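Local coordinates for protein nitrite reductase (Hyphomicrobium denitrificans, PDB 2DV6) that probably catalyses the copper-dependent reduction of nitrite to nitric oxide, a step of denitrification, with cytochrome c as the likely electron donor, at residues A[175-180]-A[309-314]. Sequence-based numbering, arbitrary orientation.
Sequences GQLDDN and GEQEMD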
ATOM      1  N   GLY A 175     -27.522 -24.195   0.768  1.00 22.18           N
ATOM      2  CA  GLY A 175     -27.167 -25.381   1.516  1.00 22.70           C
ATOM      3  C   GLY A 175     -26.218 -25.116   2.674  1.00 22.54           C
ATOM      4  O   GLY A 175     -25.480 -24.097   2.689  1.00 22.46           O
ATOM      5  N   GLN A 176     -26.201 -26.050   3.633  1.00 22.03           N
ATOM      6  CA  GLN A 176     -25.230 -26.011   4.713  1.00 22.04           C
ATOM      7  C   GLN A 176     -23.852 -26.477   4.212  1.00 21.73           C
ATOM      8  O   GLN A 176     -23.699 -27.632   3.739  1.00 19.51           O
ATOM      9  CB  GLN A 176     -25.644 -26.908   5.881  1.00 22.11           C
ATOM     10  CG  GLN A 176     -24.627 -26.878   7.041  1.00 24.34           C
ATOM     11  CD  GLN A 176     -25.184 -27.516   8.299  1.00 26.51           C
ATOM     12  OE1 GLN A 176     -24.651 -28.528   8.781  1.00 27.86           O
ATOM     13  NE2 GLN A 176     -26.279 -26.952   8.819  1.00 23.47           N
ATOM     14  N   LEU A 177     -22.861 -25.605   4.384  1.00 20.75           N
ATOM     15  CA  LEU A 177     -21.495 -25.907   3.971  1.00 21.66           C
ATOM     16  C   LEU A 177     -20.643 -26.325   5.203  1.00 22.39           C
ATOM     17  O   LEU A 177     -19.715 -27.124   5.104  1.00 22.63           O
ATOM     18  CB  LEU A 177     -20.883 -24.665   3.284  1.00 21.40           C
ATOM     19  CG  LEU A 177     -19.349 -24.657   2.991  1.00 21.43           C
ATOM     20  CD1 LEU A 177     -18.955 -25.905   2.178  1.00 20.97           C
ATOM     21  CD2 LEU A 177     -18.984 -23.403   2.216  1.00 20.48           C
ATOM     22  N   ASP A 178     -20.959 -25.764   6.362  1.00 23.17           N
ATOM     23  CA  ASP A 178     -20.240 -26.067   7.603  1.00 24.54           C
ATOM     24  C   ASP A 178     -21.136 -25.514   8.691  1.00 25.29           C
ATOM     25  O   ASP A 178     -22.144 -24.860   8.403  1.00 25.41           O
ATOM     26  CB  ASP A 178     -18.891 -25.348   7.601  1.00 25.02           C
ATOM     27  CG  ASP A 178     -17.893 -25.897   8.630  1.00 26.99           C
ATOM     28  OD1 ASP A 178     -16.708 -25.471   8.533  1.00 30.16           O
ATOM     29  OD2 ASP A 178     -18.255 -26.736   9.512  1.00 28.46           O
ATOM     30  N   ASP A 179     -20.784 -25.749   9.941  1.00 26.96           N
ATOM     31  CA  ASP A 179     -21.522 -25.163  11.054  1.00 28.02           C
ATOM     32  C   ASP A 179     -21.601 -23.646  10.849  1.00 28.22           C
ATOM     33  O   ASP A 179     -20.575 -22.981  10.618  1.00 27.51           O
ATOM     34  CB  ASP A 179     -20.775 -25.488  12.352  1.00 30.32           C
ATOM     35  CG  ASP A 179     -21.515 -25.019  13.599  1.00 32.95           C
ATOM     36  OD1 ASP A 179     -20.853 -24.384  14.468  1.00 35.78           O
ATOM     37  OD2 ASP A 179     -22.732 -25.287  13.717  1.00 32.55           O
ATOM     38  N   ASN A 180     -22.820 -23.103  10.899  1.00 28.06           N
ATOM     39  CA  ASN A 180     -23.043 -21.670  10.801  1.00 28.77           C
ATOM     40  C   ASN A 180     -22.554 -21.087   9.447  1.00 27.44           C
ATOM     41  O   ASN A 180     -22.236 -19.899   9.330  1.00 25.46           O
ATOM     42  CB  ASN A 180     -22.420 -20.979  12.034  1.00 32.99           C
ATOM     43  CG  ASN A 180     -22.902 -19.544  12.234  1.00 36.37           C
ATOM     44  OD1 ASN A 180     -23.894 -19.111  11.636  1.00 41.77           O
ATOM     45  ND2 ASN A 180     -22.189 -18.789  13.077  1.00 39.81           N
ATOM     46  N   GLY A 309     -20.770 -17.841   8.031  1.00 29.99           N
ATOM     47  CA  GLY A 309     -21.657 -16.921   7.336  1.00 29.25           C
ATOM     48  C   GLY A 309     -22.035 -17.407   5.938  1.00 30.33           C
ATOM     49  O   GLY A 309     -21.861 -18.576   5.593  1.00 30.14           O
ATOM     50  N   GLU A 310     -22.557 -16.495   5.135  1.00 30.48           N
ATOM     51  CA  GLU A 310     -22.984 -16.803   3.791  1.00 31.71           C
ATOM     52  C   GLU A 310     -21.798 -16.729   2.839  1.00 30.82           C
ATOM     53  O   GLU A 310     -21.227 -15.680   2.663  1.00 32.41           O
ATOM     54  CB  GLU A 310     -24.097 -15.836   3.384  1.00 33.07           C
ATOM     55  CG  GLU A 310     -25.326 -15.979   4.298  1.00 37.77           C
ATOM     56  CD  GLU A 310     -26.578 -15.377   3.677  1.00 40.91           C
ATOM     57  OE1 GLU A 310     -27.248 -16.050   2.829  1.00 42.67           O
ATOM     58  OE2 GLU A 310     -26.880 -14.224   4.048  1.00 42.41           O
ATOM     59  N   GLN A 311     -21.420 -17.847   2.248  1.00 28.96           N
ATOM     60  CA  GLN A 311     -20.217 -17.891   1.432  1.00 27.69           C
ATOM     61  C   GLN A 311     -20.576 -17.676  -0.014  1.00 26.43           C
ATOM     62  O   GLN A 311     -21.675 -18.055  -0.451  1.00 26.63           O
ATOM     63  CB  GLN A 311     -19.506 -19.225   1.594  1.00 26.70           C
ATOM     64  CG  GLN A 311     -19.173 -19.569   3.002  1.00 29.17           C
ATOM     65  CD  GLN A 311     -18.231 -18.582   3.648  1.00 31.07           C
ATOM     66  OE1 GLN A 311     -18.478 -18.120   4.776  1.00 35.16           O
ATOM     67  NE2 GLN A 311     -17.157 -18.246   2.961  1.00 30.79           N
ATOM     68  N   GLU A 312     -19.645 -17.081  -0.759  1.00 24.90           N
ATOM     69  CA  GLU A 312     -19.851 -16.813  -2.173  1.00 24.25           C
ATOM     70  C   GLU A 312     -18.689 -17.371  -2.972  1.00 22.87           C
ATOM     71  O   GLU A 312     -17.581 -17.515  -2.450  1.00 23.88           O
ATOM     72  CB  GLU A 312     -19.971 -15.306  -2.407  1.00 24.53           C
ATOM     73  CG  GLU A 312     -21.010 -14.662  -1.566  1.00 27.86           C
ATOM     74  CD  GLU A 312     -21.313 -13.242  -1.981  1.00 29.56           C
ATOM     75  OE1 GLU A 312     -22.140 -13.050  -2.907  1.00 31.38           O
ATOM     76  OE2 GLU A 312     -20.718 -12.320  -1.369  1.00 30.48           O
ATOM     77  N   MET A 313     -18.939 -17.683  -4.237  1.00 21.46           N
ATOM     78  CA  MET A 313     -17.929 -18.265  -5.105  1.00 20.43           C
ATOM     79  C   MET A 313     -16.941 -17.173  -5.470  1.00 20.12           C
ATOM     80  O   MET A 313     -17.328 -16.034  -5.724  1.00 19.79           O
ATOM     81  CB  MET A 313     -18.556 -18.799  -6.408  1.00 20.54           C
ATOM     82  CG  MET A 313     -17.567 -19.617  -7.199  1.00 20.82           C
ATOM     83  SD  MET A 313     -18.201 -20.253  -8.747  1.00 24.26           S
ATOM     84  CE  MET A 313     -18.148 -18.781  -9.780  1.00 20.62           C
ATOM     85  N   ASP A 314     -15.670 -17.532  -5.524  1.00 19.64           N
ATOM     86  CA  ASP A 314     -14.638 -16.609  -5.960  1.00 20.56           C
ATOM     87  C   ASP A 314     -14.119 -17.208  -7.284  1.00 20.55           C
ATOM     88  O   ASP A 314     -13.478 -18.265  -7.315  1.00 19.16           O
ATOM     89  CB  ASP A 314     -13.551 -16.524  -4.887  1.00 20.90           C
ATOM     90  CG  ASP A 314     -12.418 -15.582  -5.245  1.00 21.61           C
ATOM     91  OD1 ASP A 314     -12.017 -15.516  -6.439  1.00 23.91           O
ATOM     92  OD2 ASP A 314     -11.897 -14.928  -4.306  1.00 22.25           O
TER
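Asn180 O accepts a hydrogen bond from Gly309 N across 2.8 Å, the shortest link between residues 175-180 and 309-314. The N-H...O angle of 159° and a C=O...N angle of 151°, with the donor in the carbonyl plane, mark it as a well-directed bond. It sits at a beta hairpin: strand 163-178 turns through Asp179 and Asn180 into the antiparallel strand 181-188, and the short strand 309-310 adds itself to the outer side of that returning strand, parallel to it. Gly309 also bonds Thr182 through its backbone. The sheet belongs to a cupredoxin-type domain of this copper nitrite reductase, and the contact lies away from the copper sites. Gly309 adopts a backbone shape in which a side chain would press on the preceding carbonyl oxygen. Before the turn, a classic beta bulge sets Leu177 and Asp178 together against the single residue Thr181.

The second touch is apolar. Leu177 CD2 meets Gln311 CG at 3.9 Å, the two side chains crossing at about a right angle. Leu177 carries its CG opposite the backbone N (chi1 169°); it also packs on Tyr185 of strand 181-188 and on Tyr325 and Leu327 of strand 325-328. In Gln311, chi1 sets CG anti to the carbonyl carbon, where it meets the leucine; the bend at chi2 turns the chain beyond it. Farther along, Glu312 OE1 and OE2 accept from Asn92 N and Gly93 N, respectively, of a neighbouring subunit, tying this segment to the assembly. At the entry to the turn Asp179 N donates to Asp178 OD2 at 2.7 Å, on the anti side of the carboxylate and tilted out of its plane.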